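Local coordinates for protein CELL division inhibitor (Pyrococcus furiosus, PDB 1G3Q) that binds ADP and magnesium in a P-loop fold and probably hydrolyses ATP as a MinD-type ATPase in the control of cell division, at residues R3-V8 and F112-I117; T14-V19 and L116-A121. One frame throughout, in Å; residues are numbered along the deposited sequence.

Contact 1: R3-V8 and F112-I117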
ATOM      1  N   ARG A   3     -13.932  -1.746  -0.751  1.00 25.58           N
ATOM      2  CA  ARG A   3     -13.208  -0.513  -1.048  1.00 23.87           C
ATOM      3  C   ARG A   3     -11.807  -0.835  -1.563  1.00 23.08           C
ATOM      4  O   ARG A   3     -10.997  -1.438  -0.852  1.00 22.99           O
ATOM      5  CB  ARG A   3     -13.092   0.369   0.198  1.00 23.93           C
ATOM      6  CG  ARG A   3     -14.409   0.968   0.670  1.00 24.11           C
ATOM      7  CD  ARG A   3     -14.225   1.744   1.966  1.00 24.16           C
ATOM      8  NE  ARG A   3     -13.345   2.901   1.813  1.00 24.12           N
ATOM      9  CZ  ARG A   3     -12.908   3.638   2.830  1.00 24.31           C
ATOM     10  NH1 ARG A   3     -13.269   3.338   4.067  1.00 24.74           N
ATOM     11  NH2 ARG A   3     -12.110   4.673   2.614  1.00 24.17           N
ATOM     12  N   ILE A   4     -11.523  -0.431  -2.796  1.00 21.51           N
ATOM     13  CA  ILE A   4     -10.215  -0.684  -3.390  1.00 20.35           C
ATOM     14  C   ILE A   4      -9.380   0.588  -3.297  1.00 19.82           C
ATOM     15  O   ILE A   4      -9.664   1.592  -3.956  1.00 20.25           O
ATOM     16  CB  ILE A   4     -10.354  -1.135  -4.857  1.00 20.04           C
ATOM     17  CG1 ILE A   4     -11.357  -2.293  -4.939  1.00 19.53           C
ATOM     18  CG2 ILE A   4      -8.996  -1.596  -5.398  1.00 19.28           C
ATOM     19  CD1 ILE A   4     -11.521  -2.883  -6.339  1.00 19.57           C
ATOM     20  N   ILE A   5      -8.348   0.535  -2.466  1.00 18.32           N
ATOM     21  CA  ILE A   5      -7.487   1.681  -2.235  1.00 17.02           C
ATOM     22  C   ILE A   5      -6.057   1.490  -2.733  1.00 17.04           C
ATOM     23  O   ILE A   5      -5.365   0.552  -2.327  1.00 15.45           O
ATOM     24  CB  ILE A   5      -7.426   2.001  -0.729  1.00 16.76           C
ATOM     25  CG1 ILE A   5      -8.847   2.123  -0.164  1.00 16.31           C
ATOM     26  CG2 ILE A   5      -6.632   3.274  -0.504  1.00 16.59           C
ATOM     27  CD1 ILE A   5      -8.894   2.360   1.345  1.00 15.65           C
ATOM     28  N   SER A   6      -5.615   2.389  -3.606  1.00 16.86           N
ATOM     29  CA  SER A   6      -4.257   2.325  -4.130  1.00 17.39           C
ATOM     30  C   SER A   6      -3.321   3.100  -3.205  1.00 17.54           C
ATOM     31  O   SER A   6      -3.575   4.262  -2.882  1.00 18.18           O
ATOM     32  CB  SER A   6      -4.198   2.920  -5.541  1.00 17.19           C
ATOM     33  OG  SER A   6      -5.007   2.182  -6.441  1.00 17.27           O
ATOM     34  N   ILE A   7      -2.248   2.444  -2.770  1.00 17.53           N
ATOM     35  CA  ILE A   7      -1.256   3.060  -1.891  1.00 17.67           C
ATOM     36  C   ILE A   7      -0.182   3.538  -2.857  1.00 17.83           C
ATOM     37  O   ILE A   7       0.551   2.730  -3.419  1.00 17.13           O
ATOM     38  CB  ILE A   7      -0.662   2.024  -0.912  1.00 17.76           C
ATOM     39  CG1 ILE A   7      -1.795   1.273  -0.203  1.00 18.69           C
ATOM     40  CG2 ILE A   7       0.233   2.715   0.108  1.00 17.67           C
ATOM     41  CD1 ILE A   7      -2.773   2.169   0.541  1.00 18.45           C
ATOM     42  N   VAL A   8      -0.084   4.851  -3.033  1.00 18.39           N
ATOM     43  CA  VAL A   8       0.839   5.413  -4.018  1.00 18.64           C
ATOM     44  C   VAL A   8       1.841   6.446  -3.528  1.00 19.08           C
ATOM     45  O   VAL A   8       1.786   6.903  -2.388  1.00 19.13           O
ATOM     46  CB  VAL A   8       0.030   6.063  -5.159  1.00 18.67           C
ATOM     47  CG1 VAL A   8      -1.040   5.095  -5.650  1.00 18.49           C
ATOM     48  CG2 VAL A   8      -0.626   7.353  -4.659  1.00 17.64           C
ATOM     49  N   PHE A 112     -14.011  -8.769  -0.334  1.00 21.52           N
ATOM     50  CA  PHE A 112     -13.271  -8.110   0.742  1.00 20.29           C
ATOM     51  C   PHE A 112     -13.853  -6.753   1.109  1.00 19.85           C
ATOM     52  O   PHE A 112     -14.521  -6.118   0.296  1.00 20.21           O
ATOM     53  CB  PHE A 112     -11.809  -7.913   0.323  1.00 19.40           C
ATOM     54  CG  PHE A 112     -11.082  -9.194   0.040  1.00 18.57           C
ATOM     55  CD1 PHE A 112     -10.492  -9.917   1.072  1.00 17.81           C
ATOM     56  CD2 PHE A 112     -11.033  -9.707  -1.252  1.00 18.14           C
ATOM     57  CE1 PHE A 112      -9.865 -11.133   0.823  1.00 17.30           C
ATOM     58  CE2 PHE A 112     -10.409 -10.926  -1.514  1.00 17.71           C
ATOM     59  CZ  PHE A 112      -9.825 -11.641  -0.473  1.00 17.70           C
ATOM     60  N   ASP A 113     -13.588  -6.315   2.337  1.00 19.29           N
ATOM     61  CA  ASP A 113     -14.042  -5.011   2.802  1.00 18.77           C
ATOM     62  C   ASP A 113     -13.049  -3.970   2.301  1.00 18.26           C
ATOM     63  O   ASP A 113     -13.422  -2.846   1.956  1.00 18.13           O
ATOM     64  CB  ASP A 113     -14.093  -4.966   4.330  1.00 19.00           C
ATOM     65  CG  ASP A 113     -15.169  -5.859   4.898  1.00 19.10           C
ATOM     66  OD1 ASP A 113     -16.276  -5.866   4.326  1.00 19.29           O
ATOM     67  OD2 ASP A 113     -14.918  -6.538   5.912  1.00 18.32           O
ATOM     68  N   PHE A 114     -11.779  -4.362   2.265  1.00 16.95           N
ATOM     69  CA  PHE A 114     -10.705  -3.494   1.808  1.00 16.50           C
ATOM     70  C   PHE A 114      -9.711  -4.268   0.957  1.00 16.50           C
ATOM     71  O   PHE A 114      -9.328  -5.391   1.294  1.00 16.00           O
ATOM     72  CB  PHE A 114      -9.942  -2.906   2.999  1.00 16.86           C
ATOM     73  CG  PHE A 114     -10.674  -1.816   3.721  1.00 17.20           C
ATOM     74  CD1 PHE A 114     -10.616  -0.501   3.264  1.00 17.70           C
ATOM     75  CD2 PHE A 114     -11.421  -2.100   4.859  1.00 16.88           C
ATOM     76  CE1 PHE A 114     -11.291   0.520   3.935  1.00 17.73           C
ATOM     77  CE2 PHE A 114     -12.100  -1.089   5.536  1.00 17.43           C
ATOM     78  CZ  PHE A 114     -12.034   0.224   5.072  1.00 17.59           C
ATOM     79  N   ILE A 115      -9.313  -3.672  -0.159  1.00 15.95           N
ATOM     80  CA  ILE A 115      -8.304  -4.267  -1.019  1.00 15.65           C
ATOM     81  C   ILE A 115      -7.270  -3.157  -1.104  1.00 15.59           C
ATOM     82  O   ILE A 115      -7.520  -2.102  -1.690  1.00 16.28           O
ATOM     83  CB  ILE A 115      -8.845  -4.612  -2.425  1.00 15.64           C
ATOM     84  CG1 ILE A 115      -9.928  -5.691  -2.311  1.00 15.51           C
ATOM     85  CG2 ILE A 115      -7.703  -5.105  -3.315  1.00 15.38           C
ATOM     86  CD1 ILE A 115     -10.491  -6.165  -3.640  1.00 16.61           C
ATOM     87  N   LEU A 116      -6.118  -3.372  -0.483  1.00 15.09           N
ATOM     88  CA  LEU A 116      -5.079  -2.354  -0.484  1.00 14.75           C
ATOM     89  C   LEU A 116      -3.998  -2.742  -1.484  1.00 15.14           C
ATOM     90  O   LEU A 116      -3.359  -3.785  -1.344  1.00 14.70           O
ATOM     91  CB  LEU A 116      -4.498  -2.209   0.924  1.00 14.04           C
ATOM     92  CG  LEU A 116      -5.555  -2.043   2.028  1.00 13.92           C
ATOM     93  CD1 LEU A 116      -4.871  -1.893   3.386  1.00 12.96           C
ATOM     94  CD2 LEU A 116      -6.424  -0.815   1.736  1.00 13.16           C
ATOM     95  N   ILE A 117      -3.800  -1.900  -2.495  1.00 14.69           N
ATOM     96  CA  ILE A 117      -2.816  -2.181  -3.533  1.00 14.63           C
ATOM     97  C   ILE A 117      -1.489  -1.464  -3.320  1.00 14.75           C
ATOM     98  O   ILE A 117      -1.416  -0.237  -3.376  1.00 14.23           O
ATOM     99  CB  ILE A 117      -3.339  -1.780  -4.932  1.00 15.14           C
ATOM    100  CG1 ILE A 117      -4.760  -2.309  -5.146  1.00 14.79           C
ATOM    101  CG2 ILE A 117      -2.407  -2.336  -6.002  1.00 14.90           C
ATOM    102  CD1 ILE A 117      -5.470  -1.683  -6.350  1.00 15.28           C
TER
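I4 and I117 meet where two parallel central strands, 3-8 and 114-117, run side by side: I4 CG2 touches I117 CD1 at 3.7 Å, and I115 CD1 lies beside I4 CG1. Helix 101-106 closes this isoleucine-rich side through I105, and branched side chains suit a buried strand because they fill the space close to the backbone. S6 is the small polar exception, its OG bonded to M131 O.

On the other face, I5 CD1 reaches the edge of the F114 ring, 3.9 Å from CD1, and L116 CD2 packs on I5 CB against helix 16-29, where L116 meets L23 and S24. The R3 chain runs alongside F114 and bends at CG-CD (chi3 64°); the ring presents its edge to the guanidinium face, CE1 3.4 Å from R3 NH1, with the planes 53° apart. R3 NH2 forms a salt bridge with E136 OE1, and NH1 bonds I233 O. With an alanine in its place, E136 would probably lose its salt-bridge partner and the F114 edge the chain now lying along it.

Both faces of the pairing are tight; at the looser end, partly exposed D113 turns its carboxylate from strand 3-8 toward the backbone nitrogens of K33 and M1, and gives R3 N only its carbonyl, at 3.0 Å.

Five backbone bonds thus fix the parallel register between mostly apolar faces, whose few polar groups find partners in E136, I233 and M131.

Contact 2: T14-V19 and L116-A121; sequences TGKTTV and LIDCPA. With MG (magnesium ion), chain B; ADP (adenosine-5'-diphosphate), chain C.
The magnesium-nucleotide site of a P-loop ATPase is built here, where the phosphate-binding loop and the start of helix 16-29 meet the end of strand 114-118. T17 OG1 donates a hydrogen bond to D118 OD2, though the 2.4 Å between them is so short that it must be taken with reserve. The same OG1 binds the magnesium ion at 2.1 Å, so a small hydroxyl serves metal and carboxylate together. Chi1 of D118, -175°, turns CG away from the backbone nitrogen and carries the carboxylate across to T17; water 2, a magnesium ligand, lies 2.5 Å from OD1 and probably donates to it. D118 is thus second-shell in this ADP complex. ADP O3B and three more waters complete six ligands.

K16 bends twice near its end, at chi3 and chi4, and brings its ammonium to the loop that follows strand 114-118. NZ donates to C119 O at 2.9 Å, in the carbonyl plane, to water 2 at 2.7 Å, and to water 1, which also takes A121 N; its bond to ADP O2B, 3.3 Å, is weak. A121 CB rests on K16 CE at 3.7 Å. A long flexible lysine can span phosphate and loop at once, and its charge probably steadies the beta-phosphate.

Backbone amides do much of the rest: G15 N and K16 N both grip O2B, T17 N meets O3B at 2.8 Å, and T18 binds O2A through N and OG1. G15, the N-cap residue, has backbone angles that call for glycine. This glycine-lysine-threonine run belongs to the P-loop (Walker A), and D118, ending the neighbouring strand, stands where P-loop NTPases carry the Walker B-type aspartate.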
ATOM      1  N   THR A  14       9.449   5.464  -0.027  1.00 20.63           N
ATOM      2  CA  THR A  14       8.694   6.381   0.821  1.00 19.53           C
ATOM      3  C   THR A  14       7.873   5.673   1.897  1.00 18.54           C
ATOM      4  O   THR A  14       7.493   6.287   2.896  1.00 18.04           O
ATOM      5  CB  THR A  14       7.758   7.266  -0.028  1.00 20.03           C
ATOM      6  OG1 THR A  14       6.999   6.441  -0.921  1.00 21.01           O
ATOM      7  CG2 THR A  14       8.568   8.272  -0.839  1.00 20.38           C
ATOM      8  N   GLY A  15       7.592   4.389   1.688  1.00 17.38           N
ATOM      9  CA  GLY A  15       6.841   3.627   2.670  1.00 16.57           C
ATOM     10  C   GLY A  15       5.577   2.944   2.183  1.00 16.04           C
ATOM     11  O   GLY A  15       4.770   2.488   2.992  1.00 16.10           O
ATOM     12  N   LYS A  16       5.398   2.846   0.870  1.00 15.69           N
ATOM     13  CA  LYS A  16       4.197   2.222   0.320  1.00 14.89           C
ATOM     14  C   LYS A  16       3.947   0.803   0.828  1.00 14.35           C
ATOM     15  O   LYS A  16       2.843   0.477   1.268  1.00 13.45           O
ATOM     16  CB  LYS A  16       4.258   2.231  -1.213  1.00 15.63           C
ATOM     17  CG  LYS A  16       4.155   3.631  -1.807  1.00 16.35           C
ATOM     18  CD  LYS A  16       4.273   3.636  -3.329  1.00 17.19           C
ATOM     19  CE  LYS A  16       5.712   3.447  -3.797  1.00 17.69           C
ATOM     20  NZ  LYS A  16       6.237   2.077  -3.541  1.00 17.85           N
ATOM     21  N   THR A  17       4.960  -0.051   0.763  1.00 13.33           N
ATOM     22  CA  THR A  17       4.779  -1.418   1.233  1.00 12.28           C
ATOM     23  C   THR A  17       4.531  -1.443   2.735  1.00 11.89           C
ATOM     24  O   THR A  17       3.681  -2.197   3.218  1.00 10.93           O
ATOM     25  CB  THR A  17       5.996  -2.285   0.875  1.00 12.19           C
ATOM     26  OG1 THR A  17       6.090  -2.366  -0.548  1.00 11.99           O
ATOM     27  CG2 THR A  17       5.839  -3.704   1.429  1.00 11.16           C
ATOM     28  N   THR A  18       5.260  -0.600   3.464  1.00 12.07           N
ATOM     29  CA  THR A  18       5.122  -0.509   4.914  1.00 12.27           C
ATOM     30  C   THR A  18       3.714  -0.053   5.307  1.00 12.80           C
ATOM     31  O   THR A  18       3.104  -0.602   6.229  1.00 11.98           O
ATOM     32  CB  THR A  18       6.152   0.473   5.509  1.00 12.42           C
ATOM     33  OG1 THR A  18       7.479  -0.000   5.240  1.00 12.97           O
ATOM     34  CG2 THR A  18       5.967   0.600   7.014  1.00 11.92           C
ATOM     35  N   VAL A  19       3.199   0.956   4.611  1.00 12.60           N
ATOM     36  CA  VAL A  19       1.857   1.446   4.898  1.00 12.90           C
ATOM     37  C   VAL A  19       0.837   0.374   4.518  1.00 12.57           C
ATOM     38  O   VAL A  19      -0.089   0.098   5.276  1.00 12.87           O
ATOM     39  CB  VAL A  19       1.563   2.755   4.128  1.00 13.64           C
ATOM     40  CG1 VAL A  19       0.089   3.132   4.251  1.00 13.97           C
ATOM     41  CG2 VAL A  19       2.421   3.873   4.690  1.00 13.79           C
ATOM     42  N   LEU A 116      -6.118  -3.372  -0.483  1.00 15.09           N
ATOM     43  CA  LEU A 116      -5.079  -2.354  -0.484  1.00 14.75           C
ATOM     44  C   LEU A 116      -3.998  -2.742  -1.484  1.00 15.14           C
ATOM     45  O   LEU A 116      -3.359  -3.785  -1.344  1.00 14.70           O
ATOM     46  CB  LEU A 116      -4.498  -2.209   0.924  1.00 14.04           C
ATOM     47  CG  LEU A 116      -5.555  -2.043   2.028  1.00 13.92           C
ATOM     48  CD1 LEU A 116      -4.871  -1.893   3.386  1.00 12.96           C
ATOM     49  CD2 LEU A 116      -6.424  -0.815   1.736  1.00 13.16           C
ATOM     50  N   ILE A 117      -3.800  -1.900  -2.495  1.00 14.69           N
ATOM     51  CA  ILE A 117      -2.816  -2.181  -3.533  1.00 14.63           C
ATOM     52  C   ILE A 117      -1.489  -1.464  -3.320  1.00 14.75           C
ATOM     53  O   ILE A 117      -1.416  -0.237  -3.376  1.00 14.23           O
ATOM     54  CB  ILE A 117      -3.339  -1.780  -4.932  1.00 15.14           C
ATOM     55  CG1 ILE A 117      -4.760  -2.309  -5.146  1.00 14.79           C
ATOM     56  CG2 ILE A 117      -2.407  -2.336  -6.002  1.00 14.90           C
ATOM     57  CD1 ILE A 117      -5.470  -1.683  -6.350  1.00 15.28           C
ATOM     58  N   ASP A 118      -0.444  -2.245  -3.076  1.00 14.51           N
ATOM     59  CA  ASP A 118       0.902  -1.716  -2.890  1.00 14.80           C
ATOM     60  C   ASP A 118       1.379  -1.421  -4.310  1.00 15.14           C
ATOM     61  O   ASP A 118       1.591  -2.338  -5.100  1.00 14.51           O
ATOM     62  CB  ASP A 118       1.786  -2.784  -2.239  1.00 14.54           C
ATOM     63  CG  ASP A 118       3.177  -2.277  -1.904  1.00 15.13           C
ATOM     64  OD1 ASP A 118       3.470  -1.083  -2.149  1.00 12.99           O
ATOM     65  OD2 ASP A 118       3.978  -3.089  -1.389  1.00 14.42           O
ATOM     66  N   CYS A 119       1.539  -0.144  -4.638  1.00 15.55           N
ATOM     67  CA  CYS A 119       1.955   0.236  -5.985  1.00 16.98           C
ATOM     68  C   CYS A 119       3.398   0.684  -6.122  1.00 17.49           C
ATOM     69  O   CYS A 119       4.010   1.168  -5.171  1.00 18.05           O
ATOM     70  CB  CYS A 119       1.079   1.382  -6.511  1.00 16.20           C
ATOM     71  SG  CYS A 119      -0.696   1.093  -6.502  1.00 16.54           S
ATOM     72  N   PRO A 120       3.977   0.489  -7.312  1.00 18.32           N
ATOM     73  CA  PRO A 120       5.355   0.938  -7.488  1.00 18.64           C
ATOM     74  C   PRO A 120       5.172   2.450  -7.627  1.00 19.02           C
ATOM     75  O   PRO A 120       4.072   2.910  -7.934  1.00 18.51           O
ATOM     76  CB  PRO A 120       5.775   0.272  -8.797  1.00 18.97           C
ATOM     77  CG  PRO A 120       4.490   0.150  -9.551  1.00 18.67           C
ATOM     78  CD  PRO A 120       3.508  -0.272  -8.484  1.00 18.42           C
ATOM     79  N   ALA A 121       6.221   3.225  -7.395  1.00 19.58           N
ATOM     80  CA  ALA A 121       6.098   4.673  -7.500  1.00 20.31           C
ATOM     81  C   ALA A 121       6.203   5.156  -8.942  1.00 20.86           C
ATOM     82  O   ALA A 121       6.601   4.410  -9.834  1.00 20.62           O
ATOM     83  CB  ALA A 121       7.170   5.340  -6.657  1.00 20.05           C
TER
HETATM   84 MG    MG B 239       7.508  -1.333  -1.792  1.00 24.28          MG
HETATM   85  PB  ADP C 238       8.505   1.630  -0.630  1.00 18.51           P
HETATM   86  O1B ADP C 238       9.558   1.480  -1.613  1.00 18.62           O
HETATM   87  O2B ADP C 238       7.883   2.956  -0.761  1.00 17.61           O
HETATM   88  O3B ADP C 238       7.336   0.456  -0.611  1.00 17.20           O
HETATM   89  PA  ADP C 238       9.090   0.610   1.945  1.00 18.69           P
HETATM   90  O1A ADP C 238       9.634  -0.670   1.651  1.00 17.45           O
HETATM   91  O2A ADP C 238       7.760   0.562   2.491  1.00 18.14           O
HETATM   92  O3A ADP C 238       9.140   1.583   0.782  1.00 18.24           O
HETATM   93  O5' ADP C 238       9.996   1.217   2.980  1.00 17.70           O
HETATM   94  C5' ADP C 238      11.447   1.425   2.779  1.00 18.36           C
HETATM   95  C4' ADP C 238      12.230   1.085   3.996  1.00 18.67           C
HETATM   96  O4' ADP C 238      12.081   2.099   5.031  1.00 19.06           O
HETATM   97  C3' ADP C 238      11.832  -0.190   4.669  1.00 19.08           C
HETATM   98  O3' ADP C 238      12.986  -0.955   5.010  1.00 19.96           O
HETATM   99  C2' ADP C 238      11.092   0.189   5.916  1.00 18.91           C
HETATM  100  O2' ADP C 238      11.228  -0.706   7.018  1.00 18.49           O
HETATM  101  C1' ADP C 238      11.609   1.516   6.276  1.00 18.98           C
HETATM  102  N9  ADP C 238      10.571   2.462   6.771  1.00 18.66           N
HETATM  103  C8  ADP C 238       9.371   2.930   6.212  1.00 18.53           C
HETATM  104  N7  ADP C 238       8.697   3.770   6.944  1.00 18.53           N
HETATM  105  C5  ADP C 238       9.472   3.892   8.074  1.00 18.56           C
HETATM  106  C6  ADP C 238       9.312   4.650   9.269  1.00 18.87           C
HETATM  107  N6  ADP C 238       8.239   5.426   9.424  1.00 18.65           N
HETATM  108  N1  ADP C 238      10.299   4.554  10.252  1.00 18.76           N
HETATM  109  C2  ADP C 238      11.391   3.749  10.069  1.00 19.29           C
HETATM  110  N3  ADP C 238      11.620   2.995   8.966  1.00 18.62           N
HETATM  111  C4  ADP C 238      10.627   3.106   8.001  1.00 18.86           C
HETATM  112  O   HOH W   1       8.650   1.823  -5.670  1.00 13.21           O
HETATM  113  O   HOH W   2       5.713  -0.588  -3.247  1.00 20.86           O
HETATM  114  O   HOH W   3       9.362  -2.236  -0.576  1.00 17.09           O
HETATM  115  O   HOH W   4       9.142  -0.480  -3.472  1.00 16.02           O
HETATM  116  O   HOH W   5       7.639  -3.287  -3.121  1.00 14.47           O

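In the fold
Both contacts are buried and share L116 and I117 of strand 114-118, which serves first as sheet partner and then as the way into the nucleotide site. Contact 1 joins neighbouring parallel strands in the middle of the sheet; its chemistry is backbone pairing and mainly apolar side chains. Contact 2 lies nearer the centre of the chain, at the C-terminal strand ends, and is smaller, polar and built around magnesium, phosphate and water. Strand 3-8 leads through the phosphate-binding loop into helix 16-29, so the pairing in contact 1 is consistent with placing that loop beside D118. The two touch directly: I7 O probably accepts from C119 N, and I7 CG2 packs on K16 O.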